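Local atomic coordinates of mandelate racemase / muconate lactonizing enzyme (Burkholderia pseudomallei, PDB entry 2POD), a protein that is of unknown function but belongs to the mandelate racemase/muconate lactonizing branch of the enolase superfamily and may act as a lyase, with sodium bound at an acidic site. Residues L20-H25 against S87-A92; P104-L109 against L336-P341; I177-P182 against L201-K206; A266-S271 against N287-V292. All coordinates share one frame; numbering follows the deposited sequence.

Interaction 1 (L20-H25 against S87-A92)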
loop_
_atom_site.group_PDB
_atom_site.type_symbol
_atom_site.label_atom_id
_atom_site.label_comp_id
_atom_site.label_asym_id
_atom_site.label_seq_id
_atom_site.Cartn_x
_atom_site.Cartn_y
_atom_site.Cartn_z
ATOM N N LEU B 20 -4.520 -44.568 -2.280
ATOM C CA LEU B 20 -5.716 -44.930 -1.541
ATOM C C LEU B 20 -6.945 -44.818 -2.431
ATOM O O LEU B 20 -7.189 -43.771 -3.017
ATOM C CB LEU B 20 -5.856 -44.076 -0.280
ATOM C CG LEU B 20 -7.120 -44.224 0.571
ATOM C CD1 LEU B 20 -7.145 -45.573 1.271
ATOM C CD2 LEU B 20 -7.203 -43.103 1.597
ATOM N N TRP B 21 -7.704 -45.908 -2.534
ATOM C CA TRP B 21 -9.052 -45.853 -3.084
ATOM C C TRP B 21 -10.100 -45.800 -1.997
ATOM O O TRP B 21 -9.895 -46.325 -0.909
ATOM C CB TRP B 21 -9.314 -47.030 -4.010
ATOM C CG TRP B 21 -8.528 -46.960 -5.261
ATOM C CD1 TRP B 21 -8.488 -45.927 -6.145
ATOM C CD2 TRP B 21 -7.658 -47.968 -5.777
ATOM N NE1 TRP B 21 -7.646 -46.226 -7.188
ATOM C CE2 TRP B 21 -7.121 -47.476 -6.987
ATOM C CE3 TRP B 21 -7.280 -49.242 -5.337
ATOM C CZ2 TRP B 21 -6.231 -48.219 -7.772
ATOM C CZ3 TRP B 21 -6.388 -49.980 -6.115
ATOM C CH2 TRP B 21 -5.870 -49.461 -7.315
ATOM N N VAL B 22 -11.206 -45.118 -2.291
ATOM C CA VAL B 22 -12.368 -45.079 -1.405
ATOM C C VAL B 22 -13.620 -45.409 -2.213
ATOM O O VAL B 22 -13.781 -44.932 -3.338
ATOM C CB VAL B 22 -12.553 -43.694 -0.715
ATOM C CG1 VAL B 22 -13.622 -43.774 0.368
ATOM C CG2 VAL B 22 -11.260 -43.223 -0.100
ATOM N N LEU B 23 -14.487 -46.238 -1.635
ATOM C CA LEU B 23 -15.755 -46.619 -2.247
ATOM C C LEU B 23 -16.898 -46.232 -1.332
ATOM O O LEU B 23 -16.894 -46.587 -0.154
ATOM C CB LEU B 23 -15.798 -48.127 -2.505
ATOM C CG LEU B 23 -14.935 -48.693 -3.633
ATOM C CD1 LEU B 23 -14.834 -50.202 -3.497
ATOM C CD2 LEU B 23 -15.489 -48.325 -4.996
ATOM N N VAL B 24 -17.872 -45.502 -1.874
ATOM C CA VAL B 24 -19.025 -45.052 -1.094
ATOM C C VAL B 24 -20.284 -45.753 -1.597
ATOM O O VAL B 24 -20.687 -45.568 -2.745
ATOM C CB VAL B 24 -19.193 -43.501 -1.151
ATOM C CG1 VAL B 24 -20.464 -43.053 -0.429
ATOM C CG2 VAL B 24 -17.973 -42.809 -0.555
ATOM N N HIS B 25 -20.890 -46.562 -0.731
ATOM C CA HIS B 25 -22.014 -47.419 -1.117
ATOM C C HIS B 25 -23.337 -46.812 -0.677
ATOM O O HIS B 25 -23.435 -46.248 0.416
ATOM C CB HIS B 25 -21.872 -48.819 -0.502
ATOM C CG HIS B 25 -20.630 -49.539 -0.916
ATOM N ND1 HIS B 25 -20.434 -50.009 -2.195
ATOM C CD2 HIS B 25 -19.516 -49.868 -0.220
ATOM C CE1 HIS B 25 -19.252 -50.594 -2.272
ATOM N NE2 HIS B 25 -18.676 -50.525 -1.086
ATOM N N SER B 87 -11.072 -35.058 0.124
ATOM C CA SER B 87 -11.025 -34.952 -1.323
ATOM C C SER B 87 -11.363 -36.258 -2.040
ATOM O O SER B 87 -12.094 -36.242 -3.032
ATOM C CB SER B 87 -9.677 -34.420 -1.782
ATOM O OG SER B 87 -9.277 -33.319 -1.002
ATOM N N ALA B 88 -10.836 -37.375 -1.537
ATOM C CA ALA B 88 -11.199 -38.712 -2.032
ATOM C C ALA B 88 -12.693 -38.993 -1.868
ATOM O O ALA B 88 -13.362 -39.391 -2.818
ATOM C CB ALA B 88 -10.365 -39.795 -1.330
ATOM N N LEU B 89 -13.203 -38.756 -0.661
ATOM C CA LEU B 89 -14.633 -38.816 -0.360
ATOM C C LEU B 89 -15.482 -37.970 -1.310
ATOM O O LEU B 89 -16.571 -38.389 -1.722
ATOM C CB LEU B 89 -14.869 -38.348 1.076
ATOM C CG LEU B 89 -15.274 -39.328 2.182
ATOM C CD1 LEU B 89 -15.205 -40.794 1.802
ATOM C CD2 LEU B 89 -14.525 -39.056 3.463
ATOM N N ASP B 90 -14.967 -36.788 -1.652
ATOM C CA ASP B 90 -15.629 -35.870 -2.565
ATOM C C ASP B 90 -15.744 -36.380 -3.997
ATOM O O ASP B 90 -16.811 -36.254 -4.602
ATOM C CB ASP B 90 -14.940 -34.507 -2.563
ATOM C CG ASP B 90 -15.724 -33.476 -3.322
ATOM O OD1 ASP B 90 -16.711 -32.969 -2.745
ATOM O OD2 ASP B 90 -15.371 -33.192 -4.497
ATOM N N ILE B 91 -14.649 -36.920 -4.540
ATOM C CA ILE B 91 -14.639 -37.484 -5.902
ATOM C C ILE B 91 -15.692 -38.596 -6.046
ATOM O O ILE B 91 -16.437 -38.633 -7.028
ATOM C CB ILE B 91 -13.226 -38.007 -6.307
ATOM C CG1 ILE B 91 -12.225 -36.842 -6.389
ATOM C CG2 ILE B 91 -13.271 -38.766 -7.653
ATOM C CD1 ILE B 91 -10.759 -37.264 -6.276
ATOM N N ALA B 92 -15.765 -39.462 -5.035
ATOM C CA ALA B 92 -16.752 -40.538 -4.978
ATOM C C ALA B 92 -18.199 -40.027 -4.943
ATOM O O ALA B 92 -19.083 -40.644 -5.538
ATOM C CB ALA B 92 -16.466 -41.450 -3.792
#
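Val22 and Val24, alternate residues of strand 20-25, turn their CB atoms toward helix 87-92 and bring both close to the branched end of Leu89. Val22 buries the most surface here and works with its two methyls separately. CG1 reaches the tip of Leu89, 3.7 Å from CD1. CG2, which stands beside the backbone N (chi1 of CG1 -170°), is turned instead to Ala88 and stops 3.8 Å from its CB. Val24 repeats the pattern two residues further along the strand and one turn along the helix: its CG2 lies 3.8 Å from Ala92 CB and 4.2 Å from Leu89 CD1. One methyl of Leu89, CD1, is thus shared by both valines, although its CB sets off away from the strand and the side chain has to bend back to meet them. The small residues Ala88 and Ala92, four apart and on the same helix face, let the backbones come near, with axes 8.1 Å apart at closest and a crossing angle of -48°. The contact belongs to the N-terminal capping domain of the family, where helix 81-101 lies on one face of the antiparallel sheet that includes strand 19-26. Helix 40-55 shares that face, Ile47 packing on Val22 and Ala51 and Leu55 on Leu89. Trp21 and Leu23 set out with CB away from the helix. Between the two segments the cohesion is wholly apolar, methyl against methyl, so shape and the exclusion of water, rather than directed polar bonds, set how strand and helix lie together.

Interaction 2 (P104-L109 against L336-P341)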
loop_
_atom_site.group_PDB
_atom_site.type_symbol
_atom_site.label_atom_id
_atom_site.label_comp_id
_atom_site.label_asym_id
_atom_site.label_seq_id
_atom_site.Cartn_x
_atom_site.Cartn_y
_atom_site.Cartn_z
ATOM N N PRO B 104 -22.000 -37.685 -17.317
ATOM C CA PRO B 104 -20.583 -37.656 -16.949
ATOM C C PRO B 104 -20.270 -36.453 -16.056
ATOM O O PRO B 104 -21.045 -35.496 -16.020
ATOM C CB PRO B 104 -19.860 -37.548 -18.289
ATOM C CG PRO B 104 -20.876 -37.056 -19.266
ATOM C CD PRO B 104 -22.240 -37.310 -18.723
ATOM N N ILE B 105 -19.157 -36.522 -15.329
ATOM C CA ILE B 105 -18.810 -35.506 -14.335
ATOM C C ILE B 105 -18.642 -34.112 -14.955
ATOM O O ILE B 105 -19.189 -33.141 -14.427
ATOM C CB ILE B 105 -17.612 -35.950 -13.449
ATOM C CG1 ILE B 105 -18.114 -36.882 -12.346
ATOM C CG2 ILE B 105 -16.888 -34.749 -12.821
ATOM C CD1 ILE B 105 -17.016 -37.645 -11.635
ATOM N N TYR B 106 -17.969 -34.041 -16.107
ATOM C CA TYR B 106 -17.799 -32.789 -16.852
ATOM C C TYR B 106 -19.088 -32.021 -17.144
ATOM O O TYR B 106 -19.072 -30.790 -17.225
ATOM C CB TYR B 106 -16.960 -32.972 -18.128
ATOM C CG TYR B 106 -17.604 -33.757 -19.268
ATOM C CD1 TYR B 106 -18.604 -33.194 -20.067
ATOM C CD2 TYR B 106 -17.168 -35.045 -19.580
ATOM C CE1 TYR B 106 -19.183 -33.905 -21.108
ATOM C CE2 TYR B 106 -17.736 -35.761 -20.633
ATOM C CZ TYR B 106 -18.738 -35.182 -21.391
ATOM O OH TYR B 106 -19.305 -35.879 -22.427
ATOM N N GLN B 107 -20.188 -32.760 -17.298
ATOM C CA GLN B 107 -21.502 -32.183 -17.526
ATOM C C GLN B 107 -22.066 -31.595 -16.242
ATOM O O GLN B 107 -22.612 -30.492 -16.254
ATOM C CB GLN B 107 -22.469 -33.232 -18.102
ATOM C CG GLN B 107 -23.867 -32.705 -18.391
ATOM C CD GLN B 107 -23.857 -31.513 -19.317
ATOM O OE1 GLN B 107 -23.381 -31.597 -20.452
ATOM N NE2 GLN B 107 -24.377 -30.388 -18.839
ATOM N N LEU B 108 -21.926 -32.341 -15.146
ATOM C CA LEU B 108 -22.423 -31.923 -13.837
ATOM C C LEU B 108 -21.652 -30.746 -13.252
ATOM O O LEU B 108 -22.166 -30.030 -12.386
ATOM C CB LEU B 108 -22.361 -33.077 -12.849
ATOM C CG LEU B 108 -23.147 -34.355 -13.124
ATOM C CD1 LEU B 108 -22.627 -35.385 -12.157
ATOM C CD2 LEU B 108 -24.636 -34.142 -12.919
ATOM N N LEU B 109 -20.417 -30.568 -13.715
ATOM C CA LEU B 109 -19.651 -29.358 -13.468
ATOM C C LEU B 109 -20.152 -28.142 -14.258
ATOM O O LEU B 109 -19.854 -27.012 -13.893
ATOM C CB LEU B 109 -18.160 -29.593 -13.762
ATOM C CG LEU B 109 -17.380 -30.713 -13.069
ATOM C CD1 LEU B 109 -15.958 -30.784 -13.603
ATOM C CD2 LEU B 109 -17.390 -30.570 -11.554
ATOM N N LEU B 336 -12.500 -32.225 -15.145
ATOM C CA LEU B 336 -12.337 -30.799 -14.807
ATOM C C LEU B 336 -11.734 -29.995 -15.961
ATOM O O LEU B 336 -12.194 -28.896 -16.276
ATOM C CB LEU B 336 -11.513 -30.614 -13.511
ATOM C CG LEU B 336 -11.060 -29.191 -13.125
ATOM C CD1 LEU B 336 -12.242 -28.343 -12.669
ATOM C CD2 LEU B 336 -9.951 -29.187 -12.068
ATOM N N SER B 337 -10.725 -30.569 -16.604
ATOM C CA SER B 337 -10.038 -29.935 -17.715
ATOM C C SER B 337 -10.904 -29.783 -18.956
ATOM O O SER B 337 -10.624 -28.934 -19.813
ATOM C CB SER B 337 -8.792 -30.731 -18.071
ATOM O OG SER B 337 -7.832 -30.603 -17.049
ATOM N N LEU B 338 -11.939 -30.614 -19.058
ATOM C CA LEU B 338 -12.897 -30.528 -20.157
ATOM C C LEU B 338 -13.953 -29.474 -19.853
ATOM O O LEU B 338 -14.404 -28.765 -20.741
ATOM C CB LEU B 338 -13.544 -31.896 -20.407
ATOM C CG LEU B 338 -13.044 -32.756 -21.580
ATOM C CD1 LEU B 338 -11.541 -32.944 -21.610
ATOM C CD2 LEU B 338 -13.751 -34.106 -21.610
ATOM N N ASN B 339 -14.326 -29.362 -18.583
ATOM C CA ASN B 339 -15.321 -28.384 -18.175
ATOM C C ASN B 339 -14.814 -26.947 -18.141
ATOM O O ASN B 339 -15.477 -26.052 -18.655
ATOM C CB ASN B 339 -15.934 -28.732 -16.826
ATOM C CG ASN B 339 -16.653 -27.549 -16.210
ATOM O OD1 ASN B 339 -17.741 -27.172 -16.655
ATOM N ND2 ASN B 339 -16.031 -26.930 -15.208
ATOM N N ALA B 340 -13.661 -26.729 -17.507
ATOM C CA ALA B 340 -13.201 -25.373 -17.181
ATOM C C ALA B 340 -12.821 -24.588 -18.439
ATOM O O ALA B 340 -11.965 -25.025 -19.205
ATOM C CB ALA B 340 -12.037 -25.419 -16.201
ATOM N N PRO B 341 -13.472 -23.427 -18.659
ATOM C CA PRO B 341 -13.120 -22.536 -19.769
ATOM C C PRO B 341 -11.661 -22.062 -19.720
ATOM O O PRO B 341 -11.061 -21.784 -20.767
ATOM C CB PRO B 341 -14.069 -21.348 -19.584
ATOM C CG PRO B 341 -15.180 -21.860 -18.745
ATOM C CD PRO B 341 -14.575 -22.884 -17.847
#
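Leu109 directs its CB toward Asn339, and its side chain can be traced across the seam atom by atom. CB comes first, 3.5 Å from Asn339 CG and so pressed against the carboxamide. The torsion at CB (chi1 -56°) sets CG opposite the carbonyl carbon, and the extended second torsion, 176°, carries CD1 on into the angle between two residues of the facing helix. There CD1 stands 3.8 Å from Leu336 CA and equally far from Asn339 CB. Leu336 directs its own CB away, so it is mainly the backbone surface at its CA that receives the methyl. On the opposite helix, Asn339 runs out with CG anti to its backbone N (chi1 163°), which brings its side chain obliquely across that of Leu109. Segment 104-109 belongs to the N-terminal capping domain, whereas helix 327-339 is one of the outer helices of the barrel domain, and the contact is therefore part of the interface between the two domains of an enolase-superfamily fold. Tyr106 adds a second point of touch: its CD2 lies 4.1 Å from Leu338 CD2, which approaches the ring at a slant. Just before the short helix, at its N-cap position, Pro104 puts CG 3.5 Å above one face of the same ring, toward its rim. Tyr106 O faces Asn339 CB at 3.8 Å, and close by the backbone N of Tyr106 is hydrogen-bonded to ND1 of His335. Arg306 of helix 301-314 also packs on Leu109, while Gln107, its CB turned away from the barrel helix, bonds through NE2 to Leu61 O of a second subunit.

Interaction 3 (I177-P182 against L201-K206)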
loop_
_atom_site.group_PDB
_atom_site.type_symbol
_atom_site.label_atom_id
_atom_site.label_comp_id
_atom_site.label_asym_id
_atom_site.label_seq_id
_atom_site.Cartn_x
_atom_site.Cartn_y
_atom_site.Cartn_z
ATOM N N ILE B 177 10.127 -31.457 -16.539
ATOM C CA ILE B 177 11.324 -32.074 -15.973
ATOM C C ILE B 177 11.717 -31.428 -14.635
ATOM O O ILE B 177 11.222 -30.354 -14.297
ATOM C CB ILE B 177 12.499 -32.041 -16.975
ATOM C CG1 ILE B 177 12.864 -30.595 -17.327
ATOM C CG2 ILE B 177 12.130 -32.823 -18.244
ATOM C CD1 ILE B 177 14.198 -30.452 -18.008
ATOM N N TRP B 178 12.594 -32.087 -13.876
ATOM C CA TRP B 178 13.049 -31.541 -12.599
ATOM C C TRP B 178 14.540 -31.708 -12.255
ATOM O O TRP B 178 14.865 -32.236 -11.190
ATOM C CB TRP B 178 12.161 -32.028 -11.448
ATOM C CG TRP B 178 11.960 -33.509 -11.388
ATOM C CD1 TRP B 178 12.668 -34.406 -10.635
ATOM C CD2 TRP B 178 10.977 -34.274 -12.099
ATOM N NE1 TRP B 178 12.192 -35.679 -10.840
ATOM C CE2 TRP B 178 11.156 -35.627 -11.734
ATOM C CE3 TRP B 178 9.966 -33.948 -13.013
ATOM C CZ2 TRP B 178 10.356 -36.649 -12.245
ATOM C CZ3 TRP B 178 9.184 -34.962 -13.525
ATOM C CH2 TRP B 178 9.374 -36.295 -13.131
ATOM N N PRO B 179 15.453 -31.204 -13.120
ATOM C CA PRO B 179 16.883 -31.504 -12.956
ATOM C C PRO B 179 17.639 -30.765 -11.826
ATOM O O PRO B 179 18.814 -31.056 -11.598
ATOM C CB PRO B 179 17.470 -31.125 -14.314
ATOM C CG PRO B 179 16.585 -30.050 -14.813
ATOM C CD PRO B 179 15.212 -30.333 -14.287
ATOM N N PHE B 180 16.986 -29.828 -11.136
ATOM C CA PHE B 180 17.633 -29.064 -10.058
ATOM C C PHE B 180 17.483 -29.747 -8.700
ATOM O O PHE B 180 18.166 -29.391 -7.743
ATOM C CB PHE B 180 17.095 -27.627 -9.993
ATOM C CG PHE B 180 17.280 -26.847 -11.270
ATOM C CD1 PHE B 180 16.278 -26.818 -12.231
ATOM C CD2 PHE B 180 18.456 -26.151 -11.506
ATOM C CE1 PHE B 180 16.440 -26.109 -13.403
ATOM C CE2 PHE B 180 18.638 -25.445 -12.684
ATOM C CZ PHE B 180 17.628 -25.419 -13.633
ATOM N N ASP B 181 16.600 -30.741 -8.646
ATOM C CA ASP B 181 16.342 -31.554 -7.451
ATOM C C ASP B 181 17.524 -32.115 -6.631
ATOM O O ASP B 181 17.503 -31.991 -5.400
ATOM C CB ASP B 181 15.326 -32.656 -7.759
ATOM C CG ASP B 181 13.921 -32.120 -7.948
ATOM O OD1 ASP B 181 13.766 -30.974 -8.432
ATOM O OD2 ASP B 181 12.968 -32.853 -7.604
ATOM N N PRO B 182 18.548 -32.731 -7.284
ATOM C CA PRO B 182 19.573 -33.365 -6.439
ATOM C C PRO B 182 20.524 -32.381 -5.756
ATOM O O PRO B 182 21.233 -32.759 -4.816
ATOM C CB PRO B 182 20.357 -34.250 -7.425
ATOM C CG PRO B 182 19.603 -34.205 -8.719
ATOM C CD PRO B 182 18.864 -32.918 -8.713
ATOM N N LEU B 201 21.644 -27.171 -16.047
ATOM C CA LEU B 201 21.140 -26.513 -17.249
ATOM C C LEU B 201 21.269 -27.362 -18.516
ATOM O O LEU B 201 20.598 -27.096 -19.517
ATOM C CB LEU B 201 21.841 -25.166 -17.449
ATOM C CG LEU B 201 21.071 -23.865 -17.198
ATOM C CD1 LEU B 201 20.154 -23.942 -15.983
ATOM C CD2 LEU B 201 22.039 -22.707 -17.063
ATOM N N GLU B 202 22.133 -28.373 -18.469
ATOM C CA GLU B 202 22.414 -29.232 -19.627
ATOM C C GLU B 202 21.241 -30.048 -20.218
ATOM O O GLU B 202 21.172 -30.196 -21.436
ATOM C CB GLU B 202 23.639 -30.117 -19.373
ATOM C CG GLU B 202 24.980 -29.402 -19.538
ATOM C CD GLU B 202 26.161 -30.246 -19.082
ATOM O OE1 GLU B 202 27.193 -29.660 -18.683
ATOM O OE2 GLU B 202 26.061 -31.493 -19.119
ATOM N N PRO B 203 20.317 -30.579 -19.374
ATOM C CA PRO B 203 19.010 -30.995 -19.910
ATOM C C PRO B 203 18.212 -29.987 -20.748
ATOM O O PRO B 203 17.431 -30.413 -21.591
ATOM C CB PRO B 203 18.228 -31.380 -18.654
ATOM C CG PRO B 203 19.269 -31.863 -17.726
ATOM C CD PRO B 203 20.421 -30.924 -17.940
ATOM N N PHE B 204 18.398 -28.684 -20.531
ATOM C CA PHE B 204 17.674 -27.678 -21.309
ATOM C C PHE B 204 18.307 -27.397 -22.666
ATOM O O PHE B 204 17.597 -27.138 -23.638
ATOM C CB PHE B 204 17.471 -26.379 -20.512
ATOM C CG PHE B 204 16.610 -26.552 -19.298
ATOM C CD1 PHE B 204 15.223 -26.559 -19.411
ATOM C CD2 PHE B 204 17.185 -26.733 -18.045
ATOM C CE1 PHE B 204 14.421 -26.738 -18.292
ATOM C CE2 PHE B 204 16.395 -26.921 -16.919
ATOM C CZ PHE B 204 15.009 -26.922 -17.040
ATOM N N GLU B 205 19.636 -27.445 -22.725
ATOM C CA GLU B 205 20.368 -27.185 -23.970
ATOM C C GLU B 205 20.226 -28.324 -24.977
ATOM O O GLU B 205 20.108 -28.075 -26.179
ATOM C CB GLU B 205 21.846 -26.896 -23.693
ATOM C CG GLU B 205 22.592 -26.281 -24.876
ATOM C CD GLU B 205 23.591 -25.212 -24.467
ATOM O OE1 GLU B 205 24.033 -24.447 -25.353
ATOM O OE2 GLU B 205 23.937 -25.136 -23.267
ATOM N N LYS B 206 20.234 -29.561 -24.475
ATOM C CA LYS B 206 20.042 -30.761 -25.290
ATOM C C LYS B 206 18.744 -30.730 -26.091
ATOM O O LYS B 206 18.753 -30.973 -27.299
ATOM C CB LYS B 206 20.102 -32.023 -24.422
ATOM C CG LYS B 206 21.506 -32.594 -24.270
ATOM C CD LYS B 206 21.553 -33.731 -23.256
ATOM C CE LYS B 206 22.776 -34.620 -23.471
ATOM N NZ LYS B 206 24.035 -34.020 -22.940
#
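Phe204 receives Ile177 on one face and Phe180 at its edge, so that a single ring sorts two neighbours by direction. The CD1 methyl of Ile177 stands 4.0 Å from the ring centroid and 27° off the normal, a CH-pi contact. Phe180 meets the same ring rim to rim instead: CE1 is 3.6 Å from Phe204 CE2, the planes are inclined at 29°, and neither ring lies over the other. Pro179 closes in from a third direction, its CG 3.8 Å from Phe204 CE2, while its CB packs on Pro203 CG at 3.9 Å. Farther out, Leu201 CD1 reaches the edge of the Phe180 ring, 3.8 Å from CZ, although the CB of this leucine starts out away from it. What positions these groups is partly torsional. Ile177 holds CG1 between its backbone N and carbonyl carbon (chi1 61°), and the extended next torsion brings CD1 over the ring. A type I turn from Trp178 to Asp181 then turns the chain so that Pro179 and the ring end of Phe180 reach the same helix as Ile177. On the other segment, a backbone bond of 2.9 Å from Phe204 N to Leu201 O fixes the two residues relative to each other. Ile177 ends strand 174-177 of the barrel, and helix 202-210 leads back to the adjacent parallel strand 216-220. Val217 of that strand lies against Ile177 and Val219 against both phenylalanines, and Leu237 of helix 227-237 touches Phe180, Leu201 and Phe204, so the cluster fills the layer between barrel strands and outer helices.

Interaction 4 (A266-S271 against N287-V292)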
loop_
_atom_site.group_PDB
_atom_site.type_symbol
_atom_site.label_atom_id
_atom_site.label_comp_id
_atom_site.label_asym_id
_atom_site.label_seq_id
_atom_site.Cartn_x
_atom_site.Cartn_y
_atom_site.Cartn_z
ATOM N N ALA B 266 9.827 -16.855 -17.069
ATOM C CA ALA B 266 8.719 -17.803 -17.023
ATOM C C ALA B 266 7.733 -17.482 -15.903
ATOM O O ALA B 266 8.142 -17.107 -14.804
ATOM C CB ALA B 266 9.222 -19.216 -16.892
ATOM N N PRO B 267 6.425 -17.629 -16.182
ATOM C CA PRO B 267 5.423 -17.439 -15.135
ATOM C C PRO B 267 5.492 -18.526 -14.073
ATOM O O PRO B 267 5.864 -19.669 -14.376
ATOM C CB PRO B 267 4.097 -17.526 -15.895
ATOM C CG PRO B 267 4.414 -18.317 -17.134
ATOM C CD PRO B 267 5.824 -17.976 -17.486
ATOM N N VAL B 268 5.144 -18.170 -12.836
ATOM C CA VAL B 268 5.066 -19.168 -11.781
ATOM C C VAL B 268 3.806 -20.027 -11.830
ATOM O O VAL B 268 2.695 -19.538 -12.066
ATOM C CB VAL B 268 5.519 -18.682 -10.360
ATOM C CG1 VAL B 268 6.138 -17.289 -10.394
ATOM C CG2 VAL B 268 4.422 -18.785 -9.322
ATOM N N CYS B 269 4.012 -21.327 -11.668
ATOM C CA CYS B 269 2.929 -22.273 -11.583
ATOM C C CYS B 269 2.846 -22.725 -10.131
ATOM O O CYS B 269 3.835 -23.179 -9.540
ATOM C CB CYS B 269 3.198 -23.449 -12.514
ATOM S SG CYS B 269 1.936 -24.700 -12.534
ATOM N N ALA B 270 1.673 -22.555 -9.544
ATOM C CA ALA B 270 1.498 -22.828 -8.124
ATOM C C ALA B 270 0.031 -23.161 -7.911
ATOM O O ALA B 270 -0.802 -22.613 -8.625
ATOM C CB ALA B 270 1.892 -21.599 -7.300
ATOM N N SER B 271 -0.316 -24.033 -6.961
ATOM C CA SER B 271 0.547 -25.059 -6.357
ATOM C C SER B 271 -0.320 -26.260 -6.001
ATOM O O SER B 271 -1.407 -26.098 -5.435
ATOM C CB SER B 271 1.166 -24.552 -5.051
ATOM O OG SER B 271 2.044 -25.511 -4.491
ATOM N N ASN B 287 -0.485 -11.519 -6.476
ATOM C CA ASN B 287 -0.248 -11.135 -7.876
ATOM C C ASN B 287 1.034 -11.701 -8.492
ATOM O O ASN B 287 1.708 -11.043 -9.280
ATOM C CB ASN B 287 -0.370 -9.617 -8.083
ATOM C CG ASN B 287 -1.748 -9.084 -7.712
ATOM O OD1 ASN B 287 -2.749 -9.402 -8.362
ATOM N ND2 ASN B 287 -1.806 -8.271 -6.659
ATOM N N ALA B 288 1.341 -12.944 -8.142
ATOM C CA ALA B 288 2.623 -13.550 -8.457
ATOM C C ALA B 288 2.484 -14.803 -9.317
ATOM O O ALA B 288 3.406 -15.157 -10.050
ATOM C CB ALA B 288 3.389 -13.860 -7.173
ATOM N N ALA B 289 1.340 -15.472 -9.238
ATOM C CA ALA B 289 1.126 -16.687 -10.019
ATOM C C ALA B 289 0.713 -16.355 -11.442
ATOM O O ALA B 289 -0.036 -15.400 -11.680
ATOM C CB ALA B 289 0.103 -17.571 -9.364
ATOM N N GLY B 290 1.212 -17.150 -12.385
ATOM C CA GLY B 290 0.754 -17.104 -13.767
ATOM C C GLY B 290 -0.164 -18.264 -14.109
ATOM O O GLY B 290 -1.120 -18.105 -14.861
ATOM N N ILE B 291 0.131 -19.440 -13.568
ATOM C CA ILE B 291 -0.710 -20.610 -13.781
ATOM C C ILE B 291 -1.148 -21.141 -12.435
ATOM O O ILE B 291 -0.323 -21.389 -11.558
ATOM C CB ILE B 291 -0.006 -21.725 -14.626
ATOM C CG1 ILE B 291 0.327 -21.213 -16.033
ATOM C CG2 ILE B 291 -0.917 -22.961 -14.782
ATOM C CD1 ILE B 291 1.765 -20.862 -16.226
ATOM N N VAL B 292 -2.456 -21.287 -12.268
ATOM C CA VAL B 292 -3.008 -21.865 -11.055
ATOM C C VAL B 292 -3.013 -23.382 -11.178
ATOM O O VAL B 292 -3.765 -23.953 -11.963
ATOM C CB VAL B 292 -4.406 -21.283 -10.733
ATOM C CG1 VAL B 292 -5.083 -22.065 -9.613
ATOM C CG2 VAL B 292 -4.262 -19.813 -10.336
HETATM O O HOH W 1 4.369 -15.337 -12.706
#
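Val268 O takes two hydrogen bonds from successive backbone amides, Gly290 and Ile291. The Gly290 N bond is the shorter, 2.8 Å, and lies in the carbonyl plane; that from Ile291 N is 3.0 Å long and nearly straight at 172°, with its donor tilted 22° out of that plane. The chain turns a corner at these two residues, consistent with both N-H groups converging on one oxygen. In return Ala270 N gives a bond of 3.1 Å to Ile291 O, nearly along the C=O axis. At the other end a water joins the segments, accepting from Val268 N and donating to Ala288 O at 2.8 Å. The ladder is parallel, Cys269 paired with Ile291 and Ala270 with Val292. It joins neighbouring barrel strands 268-270 and 289-294, which the chain connects by a beta-alpha-beta crossover through helix 276-285. Side chains alternate accordingly: Ala270 and Val292 share the face covered by that helix, where Leu283 meets Ala270 and Phe280 meets Val292, while Cys269 and Ile291 share the other. On this second face Cys269 SG, anti to its backbone N, rests 4.0 Å from Ile291 CG2. The far branch of Ile291 runs back along the neighbouring strand until CD1 lies 3.8 Å from Pro267 CG. Pro267 CB also faces Gly290, 4.0 Å from its CA, a close approach of backbone to ring with no side chain intervening. Val268 fits its CG1 against Ala288 O, and beyond the sheet Ala289 O accepts a hydrogen bond from Arg259 of a third subunit.

Interactions 1 to 4 step from the capping domain into the barrel. Interactions 1 and 2 lie with their centres about 18 Å apart and are linked through the chain, since helix 81-101 is followed by helix 105-108; interaction 2 then ties the capping domain to the barrel. Within the barrel, interactions 3 and 4 are about 20 Å apart between centres, and both fall inside the long loop closed by interaction 2. They stand at different ranges from the sodium held by Glu220, Glu246 and Glu272: the side chain of Cys269 is about 8 Å from a bound sodium, that of Ile177 about 11 Å. Interactions 1 and 3, about 37 Å apart between centres, lie on opposite sides of the chain's centre.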